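Local structure of actibind (Aspergillus niger, 3D3Z) at residues D3-C13 against C21-S29; L178-Y188 against S197-V205. The protein is a T2-family ribonuclease that cleaves RNA with little base specificity, probably with a preference for adenylic acid. All blocks are in the same frame, centred on the assembly; numbering follows the deposited sequence. Where two conformers were deposited one is given.

Interaction 1 of 2, residues D3-C13 against C21-S29; sequences DTCSSDSPLSC and CCFNSPGGS
Cys5 and Cys22 are joined through their SG atoms, 2.0 Å apart, in a left-handed disulfide with chi3 near -84°. The disulfide cross-links two irregular segments of the N-terminal loop region of this RNase T2 fold, ahead of the first strand of the sheet, and is a worked example of how chain without regular structure can be held by a covalent link at one end and polar contacts at the other. At the far end Ser12 OG donates to Gly28 O at 2.7 Å. The hydroxyl sits between the backbone N and the carbonyl carbon of its own residue (chi1 58°), which directs it across the gap onto a lone pair of that oxygen, in the carbonyl plane, with a C=O...OG angle of 127°. The same OG also accepts from Val205 N on strand 195-206, so one buried hydroxyl joins both segments to the sheet.

Between these two ties lies the Phe23 ring. Its edge receives two backbone oxygens near the ring plane: CE1 is 3.4 Å from Pro10 O and 3.6 Å from Leu11 O, placing the weakly positive ring hydrogens against carbonyls. Pro10 CG adds a looser apolar contact to Phe23 CD1.

Further out, other disulfides position the segments: Cys13 is bonded to Cys58 and Cys21 to Cys126. Cys13 SG also rests 3.4 Å from Gly28 C, packed on the peptide that leads into Ser29 and strand 29-35. Asn24 OD1 is hydrogen-bonded to Thr121 OG1. Two waters fill out the backbone bonding; one lies 2.6 Å from both Pro10 O and Cys22 O, and the other accepts from Cys13 N at 2.9 Å while donating to Asn24 O at 2.7 Å.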
loop_
_atom_site.group_PDB
_atom_site.type_symbol
_atom_site.label_atom_id
_atom_site.label_comp_id
_atom_site.label_asym_id
_atom_site.label_seq_id
_atom_site.Cartn_x
_atom_site.Cartn_y
_atom_site.Cartn_z
ATOM N N ASP A 3 17.920 -11.003 2.904
ATOM C CA ASP A 3 18.577 -11.528 1.711
ATOM C C ASP A 3 18.386 -10.669 0.459
ATOM O O ASP A 3 17.349 -10.006 0.277
ATOM C CB ASP A 3 18.215 -13.019 1.497
ATOM C CG ASP A 3 16.860 -13.257 0.813
ATOM O OD1 ASP A 3 15.976 -12.358 0.733
ATOM O OD2 ASP A 3 16.693 -14.417 0.345
ATOM N N THR A 4 19.416 -10.618 -0.385
ATOM C CA THR A 4 19.320 -9.845 -1.600
ATOM C C THR A 4 19.112 -10.828 -2.726
ATOM O O THR A 4 19.461 -11.986 -2.615
ATOM C CB THR A 4 20.552 -8.966 -1.832
ATOM O OG1 THR A 4 21.742 -9.745 -1.688
ATOM C CG2 THR A 4 20.573 -7.816 -0.830
ATOM N N CYS A 5 18.426 -10.396 -3.759
ATOM C CA CYS A 5 18.182 -11.208 -4.929
ATOM C C CYS A 5 18.686 -10.421 -6.121
ATOM O O CYS A 5 18.776 -9.196 -6.067
ATOM C CB CYS A 5 16.665 -11.476 -5.056
ATOM S SG CYS A 5 15.934 -12.148 -3.589
ATOM N N SER A 6 19.025 -11.121 -7.201
ATOM C CA SER A 6 19.496 -10.445 -8.404
ATOM C C SER A 6 18.429 -9.469 -8.936
ATOM O O SER A 6 17.213 -9.756 -8.907
ATOM C CB SER A 6 19.856 -11.466 -9.488
ATOM O OG SER A 6 19.864 -10.834 -10.769
ATOM N N SER A 7 18.888 -8.318 -9.442
ATOM C CA SER A 7 17.990 -7.357 -10.087
ATOM C C SER A 7 17.362 -7.933 -11.370
ATOM O O SER A 7 16.376 -7.378 -11.889
ATOM C CB SER A 7 18.713 -6.032 -10.362
ATOM O OG SER A 7 19.651 -6.204 -11.411
ATOM N N ASP A 8 17.884 -9.038 -11.885
ATOM C CA ASP A 8 17.196 -9.702 -12.985
ATOM C C ASP A 8 16.452 -10.960 -12.521
ATOM O O ASP A 8 16.264 -11.904 -13.293
ATOM C CB ASP A 8 18.170 -9.945 -14.134
ATOM C CG ASP A 8 18.625 -8.646 -14.773
ATOM O OD1 ASP A 8 17.832 -8.065 -15.536
ATOM O OD2 ASP A 8 19.748 -8.190 -14.471
ATOM N N SER A 9 16.000 -10.949 -11.264
ATOM C CA SER A 9 15.135 -12.006 -10.748
ATOM C C SER A 9 13.831 -12.057 -11.582
ATOM O O SER A 9 13.407 -11.014 -12.084
ATOM C CB SER A 9 14.822 -11.761 -9.266
ATOM O OG SER A 9 15.972 -11.841 -8.452
ATOM N N PRO A 10 13.212 -13.248 -11.720
ATOM C CA PRO A 10 12.004 -13.344 -12.526
ATOM C C PRO A 10 10.760 -12.702 -11.848
ATOM O O PRO A 10 10.523 -12.867 -10.623
ATOM C CB PRO A 10 11.814 -14.842 -12.671
ATOM C CG PRO A 10 12.383 -15.412 -11.426
ATOM C CD PRO A 10 13.536 -14.543 -11.100
ATOM N N LEU A 11 9.970 -12.012 -12.680
ATOM C CA LEU A 11 8.823 -11.241 -12.238
ATOM C C LEU A 11 7.720 -12.159 -11.712
ATOM O O LEU A 11 7.361 -13.172 -12.356
ATOM C CB LEU A 11 8.335 -10.377 -13.401
ATOM C CG LEU A 11 7.484 -9.151 -13.197
ATOM C CD1 LEU A 11 8.071 -8.046 -12.327
ATOM C CD2 LEU A 11 7.190 -8.624 -14.623
ATOM N N SER A 12 7.214 -11.839 -10.519
ATOM C CA SER A 12 6.095 -12.575 -9.952
ATOM C C SER A 12 4.857 -12.435 -10.875
ATOM O O SER A 12 4.729 -11.462 -11.594
ATOM C CB SER A 12 5.770 -12.107 -8.518
ATOM O OG SER A 12 5.481 -10.725 -8.478
ATOM N N CYS A 13 3.999 -13.432 -10.804
ATOM C CA CYS A 13 2.778 -13.596 -11.601
ATOM C C CYS A 13 2.993 -13.744 -13.090
ATOM O O CYS A 13 2.346 -14.591 -13.683
ATOM C CB CYS A 13 1.742 -12.479 -11.378
ATOM S SG CYS A 13 0.965 -12.535 -9.806
ATOM N N CYS A 21 12.497 -17.366 -1.040
ATOM C CA CYS A 21 12.839 -16.032 -0.613
ATOM C C CYS A 21 13.033 -14.999 -1.720
ATOM O O CYS A 21 12.977 -13.791 -1.425
ATOM C CB CYS A 21 14.055 -16.057 0.341
ATOM S SG CYS A 21 13.691 -16.834 1.831
ATOM N N CYS A 22 13.261 -15.441 -2.973
ATOM C CA CYS A 22 13.451 -14.541 -4.079
ATOM C C CYS A 22 12.327 -14.614 -5.119
ATOM O O CYS A 22 12.514 -14.202 -6.289
ATOM C CB CYS A 22 14.809 -14.767 -4.748
ATOM S SG CYS A 22 16.199 -14.134 -3.716
ATOM N N PHE A 23 11.194 -15.178 -4.708
ATOM C CA PHE A 23 10.010 -15.215 -5.579
ATOM C C PHE A 23 8.686 -15.126 -4.813
ATOM O O PHE A 23 8.346 -16.031 -4.069
ATOM C CB PHE A 23 10.011 -16.484 -6.445
ATOM C CG PHE A 23 9.080 -16.386 -7.632
ATOM C CD1 PHE A 23 9.306 -15.438 -8.610
ATOM C CD2 PHE A 23 7.939 -17.196 -7.714
ATOM C CE1 PHE A 23 8.440 -15.326 -9.708
ATOM C CE2 PHE A 23 7.045 -17.073 -8.786
ATOM C CZ PHE A 23 7.322 -16.141 -9.784
ATOM N N ASN A 24 7.951 -14.035 -5.018
ATOM C CA ASN A 24 6.659 -13.819 -4.373
ATOM C C ASN A 24 5.558 -14.668 -5.021
ATOM O O ASN A 24 5.212 -14.476 -6.197
ATOM C CB ASN A 24 6.285 -12.310 -4.358
ATOM C CG ASN A 24 7.116 -11.502 -3.360
ATOM O OD1 ASN A 24 6.849 -11.528 -2.140
ATOM N ND2 ASN A 24 8.113 -10.769 -3.872
ATOM N N SER A 25 5.086 -15.639 -4.255
ATOM C CA SER A 25 4.132 -16.628 -4.701
ATOM C C SER A 25 3.618 -17.362 -3.500
ATOM O O SER A 25 4.402 -17.749 -2.606
ATOM C CB SER A 25 4.791 -17.610 -5.674
ATOM O OG SER A 25 3.874 -18.554 -6.199
ATOM N N PRO A 26 2.289 -17.601 -3.453
ATOM C CA PRO A 26 1.267 -17.302 -4.480
ATOM C C PRO A 26 0.878 -15.811 -4.546
ATOM O O PRO A 26 0.285 -15.364 -5.518
ATOM C CB PRO A 26 0.079 -18.195 -4.076
ATOM C CG PRO A 26 0.211 -18.410 -2.624
ATOM C CD PRO A 26 1.719 -18.246 -2.260
ATOM N N GLY A 27 1.266 -15.053 -3.529
ATOM C CA GLY A 27 1.026 -13.610 -3.488
ATOM C C GLY A 27 1.962 -12.791 -4.347
ATOM O O GLY A 27 2.746 -12.017 -3.839
ATOM N N GLY A 28 1.833 -12.929 -5.662
ATOM C CA GLY A 28 2.698 -12.265 -6.616
ATOM C C GLY A 28 2.220 -10.925 -7.109
ATOM O O GLY A 28 2.967 -10.217 -7.792
ATOM N N SER A 29 0.973 -10.571 -6.786
ATOM C CA SER A 29 0.440 -9.246 -7.074
ATOM C C SER A 29 0.430 -8.448 -5.769
ATOM O O SER A 29 -0.293 -8.787 -4.822
ATOM C CB SER A 29 -0.979 -9.300 -7.704
ATOM O OG SER A 29 -1.436 -7.982 -7.896
HETATM O O HOH W 1 11.588 -12.701 -8.252
HETATM O O HOH W 2 3.833 -15.020 -8.442
#

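Interaction 2 of 2, residues L178-Y188 against S197-V205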
loop_
_atom_site.group_PDB
_atom_site.type_symbol
_atom_site.label_atom_id
_atom_site.label_comp_id
_atom_site.label_asym_id
_atom_site.label_seq_id
_atom_site.Cartn_x
_atom_site.Cartn_y
_atom_site.Cartn_z
ATOM N N LEU A 178 -3.590 9.035 -12.805
ATOM C CA LEU A 178 -2.892 8.180 -11.830
ATOM C C LEU A 178 -2.085 7.117 -12.545
ATOM O O LEU A 178 -1.006 6.738 -12.095
ATOM C CB LEU A 178 -3.908 7.579 -10.858
ATOM C CG LEU A 178 -4.593 8.626 -9.954
ATOM C CD1 LEU A 178 -5.716 7.976 -9.166
ATOM C CD2 LEU A 178 -3.625 9.417 -9.017
ATOM N N ALA A 179 -2.591 6.677 -13.696
ATOM C CA ALA A 179 -1.862 5.797 -14.576
ATOM C C ALA A 179 -0.504 6.397 -14.984
ATOM O O ALA A 179 0.453 5.660 -15.250
ATOM C CB ALA A 179 -2.716 5.465 -15.811
ATOM N N ALA A 180 -0.433 7.726 -15.011
ATOM C CA ALA A 180 0.758 8.491 -15.405
ATOM C C ALA A 180 1.946 8.362 -14.437
ATOM O O ALA A 180 3.094 8.594 -14.827
ATOM C CB ALA A 180 0.395 9.952 -15.532
ATOM N N ILE A 181 1.661 8.045 -13.170
ATOM C CA ILE A 181 2.717 7.758 -12.184
ATOM C C ILE A 181 2.887 6.257 -11.913
ATOM O O ILE A 181 3.583 5.858 -10.955
ATOM C CB ILE A 181 2.504 8.528 -10.877
ATOM C CG1 ILE A 181 1.217 8.079 -10.166
ATOM C CG2 ILE A 181 2.566 10.026 -11.101
ATOM C CD1 ILE A 181 1.094 8.666 -8.770
ATOM N N HIS A 182 2.280 5.420 -12.757
ATOM C CA HIS A 182 2.260 3.979 -12.572
ATOM C C HIS A 182 2.433 3.274 -13.921
ATOM O O HIS A 182 1.824 2.212 -14.182
ATOM C CB HIS A 182 0.963 3.560 -11.876
ATOM C CG HIS A 182 0.951 2.150 -11.348
ATOM N ND1 HIS A 182 1.854 1.692 -10.403
ATOM C CD2 HIS A 182 0.101 1.123 -11.576
ATOM C CE1 HIS A 182 1.583 0.427 -10.117
ATOM N NE2 HIS A 182 0.514 0.062 -10.801
ATOM N N ASP A 183 3.272 3.864 -14.768
ATOM C CA ASP A 183 3.681 3.248 -16.029
ATOM C C ASP A 183 2.527 3.014 -17.011
ATOM O O ASP A 183 2.559 2.061 -17.794
ATOM C CB ASP A 183 4.387 1.915 -15.744
ATOM C CG ASP A 183 5.381 1.545 -16.820
ATOM O OD1 ASP A 183 6.158 2.434 -17.212
ATOM O OD2 ASP A 183 5.404 0.371 -17.256
ATOM N N GLY A 184 1.510 3.863 -16.960
ATOM C CA GLY A 184 0.310 3.695 -17.779
ATOM C C GLY A 184 -0.712 2.670 -17.319
ATOM O O GLY A 184 -1.731 2.468 -17.981
ATOM N N TYR A 185 -0.459 2.023 -16.182
ATOM C CA TYR A 185 -1.452 1.174 -15.542
ATOM C C TYR A 185 -2.210 1.965 -14.489
ATOM O O TYR A 185 -1.615 2.461 -13.526
ATOM C CB TYR A 185 -0.803 -0.014 -14.880
ATOM C CG TYR A 185 -0.223 -0.984 -15.846
ATOM C CD1 TYR A 185 -1.032 -1.891 -16.514
ATOM C CD2 TYR A 185 1.143 -1.011 -16.100
ATOM C CE1 TYR A 185 -0.492 -2.840 -17.415
ATOM C CE2 TYR A 185 1.692 -1.936 -17.014
ATOM C CZ TYR A 185 0.862 -2.849 -17.664
ATOM O OH TYR A 185 1.384 -3.758 -18.561
ATOM N N PRO A 186 -3.531 2.126 -14.682
ATOM C CA PRO A 186 -4.327 2.793 -13.665
ATOM C C PRO A 186 -4.427 1.955 -12.399
ATOM O O PRO A 186 -4.384 0.737 -12.485
ATOM C CB PRO A 186 -5.723 2.929 -14.313
ATOM C CG PRO A 186 -5.693 2.129 -15.522
ATOM C CD PRO A 186 -4.324 1.729 -15.862
ATOM N N PRO A 187 -4.594 2.610 -11.238
ATOM C CA PRO A 187 -4.940 1.845 -10.018
ATOM C C PRO A 187 -6.407 1.384 -10.087
ATOM O O PRO A 187 -7.155 1.903 -10.901
ATOM C CB PRO A 187 -4.747 2.875 -8.908
ATOM C CG PRO A 187 -5.024 4.201 -9.583
ATOM C CD PRO A 187 -4.484 4.062 -10.984
ATOM N N TYR A 188 -6.815 0.430 -9.260
ATOM C CA TYR A 188 -8.194 0.424 -8.787
ATOM C C TYR A 188 -8.567 1.793 -8.168
ATOM O O TYR A 188 -7.852 2.332 -7.325
ATOM C CB TYR A 188 -8.436 -0.702 -7.794
ATOM C CG TYR A 188 -9.771 -0.613 -7.121
ATOM C CD1 TYR A 188 -10.936 -1.124 -7.736
ATOM C CD2 TYR A 188 -9.899 -0.005 -5.869
ATOM C CE1 TYR A 188 -12.188 -1.027 -7.089
ATOM C CE2 TYR A 188 -11.130 0.093 -5.230
ATOM C CZ TYR A 188 -12.268 -0.409 -5.849
ATOM O OH TYR A 188 -13.462 -0.300 -5.156
ATOM N N SER A 197 -12.256 7.974 -2.655
ATOM C CA SER A 197 -12.058 7.370 -1.339
ATOM C C SER A 197 -10.814 6.457 -1.207
ATOM O O SER A 197 -10.124 6.526 -0.213
ATOM C CB SER A 197 -13.282 6.553 -1.006
ATOM O OG SER A 197 -13.094 5.990 0.260
ATOM N N GLN A 198 -10.582 5.568 -2.172
ATOM C CA GLN A 198 -9.523 4.546 -2.091
ATOM C C GLN A 198 -8.835 4.338 -3.439
ATOM O O GLN A 198 -9.487 4.464 -4.502
ATOM C CB GLN A 198 -10.130 3.216 -1.641
ATOM C CG GLN A 198 -10.726 3.239 -0.204
ATOM C CD GLN A 198 -10.976 1.876 0.365
ATOM O OE1 GLN A 198 -10.105 1.017 0.300
ATOM N NE2 GLN A 198 -12.199 1.654 0.940
ATOM N N LEU A 199 -7.562 3.956 -3.377
ATOM C CA LEU A 199 -6.730 3.622 -4.543
ATOM C C LEU A 199 -5.916 2.349 -4.242
ATOM O O LEU A 199 -5.381 2.165 -3.102
ATOM C CB LEU A 199 -5.819 4.786 -4.921
ATOM C CG LEU A 199 -6.404 6.137 -5.364
ATOM C CD1 LEU A 199 -5.311 7.168 -5.565
ATOM C CD2 LEU A 199 -7.258 5.988 -6.654
ATOM N N TYR A 200 -5.911 1.405 -5.198
ATOM C CA TYR A 200 -4.981 0.240 -5.171
ATOM C C TYR A 200 -4.075 0.259 -6.404
ATOM O O TYR A 200 -4.528 0.051 -7.539
ATOM C CB TYR A 200 -5.646 -1.129 -5.144
ATOM C CG TYR A 200 -6.858 -1.400 -4.282
ATOM C CD1 TYR A 200 -7.210 -0.609 -3.165
ATOM C CD2 TYR A 200 -7.668 -2.501 -4.571
ATOM C CE1 TYR A 200 -8.325 -0.914 -2.406
ATOM C CE2 TYR A 200 -8.778 -2.805 -3.813
ATOM C CZ TYR A 200 -9.104 -2.028 -2.726
ATOM O OH TYR A 200 -10.221 -2.370 -1.977
ATOM N N TYR A 201 -2.789 0.501 -6.173
ATOM C CA TYR A 201 -1.770 0.405 -7.223
ATOM C C TYR A 201 -1.156 -0.986 -7.202
ATOM O O TYR A 201 -0.574 -1.393 -6.197
ATOM C CB TYR A 201 -0.706 1.469 -7.016
ATOM C CG TYR A 201 -1.119 2.919 -7.100
ATOM C CD1 TYR A 201 -1.014 3.630 -8.312
ATOM C CD2 TYR A 201 -1.518 3.631 -5.975
ATOM C CE1 TYR A 201 -1.312 4.978 -8.375
ATOM C CE2 TYR A 201 -1.832 4.964 -6.058
ATOM C CZ TYR A 201 -1.764 5.618 -7.267
ATOM O OH TYR A 201 -2.050 6.949 -7.371
ATOM N N TYR A 202 -1.290 -1.713 -8.320
ATOM C CA TYR A 202 -0.830 -3.094 -8.447
ATOM C C TYR A 202 0.589 -3.149 -9.007
ATOM O O TYR A 202 1.011 -2.292 -9.815
ATOM C CB TYR A 202 -1.754 -3.927 -9.344
ATOM C CG TYR A 202 -3.157 -4.151 -8.794
ATOM C CD1 TYR A 202 -3.569 -5.393 -8.376
ATOM C CD2 TYR A 202 -4.082 -3.102 -8.722
ATOM C CE1 TYR A 202 -4.872 -5.598 -7.855
ATOM C CE2 TYR A 202 -5.395 -3.303 -8.219
ATOM C CZ TYR A 202 -5.770 -4.546 -7.812
ATOM O OH TYR A 202 -7.046 -4.732 -7.317
ATOM N N PHE A 203 1.327 -4.142 -8.520
ATOM C CA PHE A 203 2.738 -4.358 -8.871
ATOM C C PHE A 203 3.030 -5.844 -8.940
ATOM O O PHE A 203 2.461 -6.683 -8.213
ATOM C CB PHE A 203 3.667 -3.795 -7.791
ATOM C CG PHE A 203 3.701 -2.326 -7.723
ATOM C CD1 PHE A 203 4.550 -1.617 -8.541
ATOM C CD2 PHE A 203 2.890 -1.647 -6.819
ATOM C CE1 PHE A 203 4.602 -0.278 -8.463
ATOM C CE2 PHE A 203 2.934 -0.306 -6.756
ATOM C CZ PHE A 203 3.792 0.377 -7.564
ATOM N N ASN A 204 3.957 -6.187 -9.811
ATOM C CA ASN A 204 4.644 -7.457 -9.669
ATOM C C ASN A 204 6.085 -7.128 -9.224
ATOM O O ASN A 204 6.547 -5.984 -9.368
ATOM C CB ASN A 204 4.614 -8.287 -10.955
ATOM C CG ASN A 204 3.171 -8.647 -11.438
ATOM O OD1 ASN A 204 2.309 -9.101 -10.683
ATOM N ND2 ASN A 204 2.952 -8.460 -12.709
ATOM N N VAL A 205 6.758 -8.134 -8.677
ATOM C CA VAL A 205 8.052 -7.978 -7.954
ATOM C C VAL A 205 9.127 -8.928 -8.504
ATOM O O VAL A 205 8.901 -10.114 -8.693
ATOM C CB VAL A 205 7.880 -8.132 -6.406
ATOM C CG1 VAL A 205 9.226 -7.955 -5.667
ATOM C CG2 VAL A 205 6.873 -7.068 -5.892
HETATM O O HOH W 3 -2.549 -0.947 -11.239
#
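Tyr188 O is approached by two donors from strand 197-205: Tyr200 N, at 3.0 Å with an N-H...O angle of 160°, and the CA-H of Leu199, whose CA is 3.3 Å away. With the weak return bond from Tyr188 N to Tyr200 O, this makes an antiparallel hydrogen-bonded pair, where the chain leaving helix 171-179 joins the beta hairpin of the central RNase T2 sheet.

The Tyr188 and Tyr200 side chains, on the same face of the sheet, lie side by side and point the same way, Tyr188 CD2 standing 3.5 Å above the centre of the Tyr200 ring with the two planes inclined at 31°. Trp54 meets Tyr200 edge-to-face, and the neighbouring Gln198 lies close to His51, a predicted active-site residue.

Across the other side of the strand an aromatic cluster forms. The His182 imidazole, which a chi1 of -167° swings away from the backbone N and beside the carbonyl carbon, makes two edge-to-face contacts: it receives the edge of Tyr201 on one face and turns its own edge, CE1 foremost, to the face of Phe203, with CE1 3.4 Å from Phe203 CZ. Pro187 CB covers a face of the Tyr201 ring in a CH-pi contact, 4.0 Å from its centroid. Tyr201 OH is hydrogen-bonded to Ser152 OG of helix 152-158, and Leu178 CD1 meets Leu199 CD2 tip to tip at 3.6 Å.

His182 is positioned by turns after the helix: its N, at 3.1 Å, and Gly184 N, at 2.7 Å, reach Ala179 O from opposite faces of the carbonyl plane.

Overall arrangement
Following the chain from the N terminus, interaction 1 comes first, closing a short loop of seven residues between 3-13 and 21-29 and delivering the chain into strand 29-35. Interaction 2 comes much later and in series: 178-188 carries the chain out of helix 171-179, and its contact with 197-205 closes a loop of eight residues, the end of a beta hairpin. Neither contact encloses or crosses the other, and their centres are 19 Å apart. In space they meet along strand 195-206, whose 204-205 end lies against Ser12 and Gly28, and whose Tyr202 touches Ser29. This strand, paired with 29-35, thus links the disulfide-rich N-terminal region to the helical layer packed on the sheet.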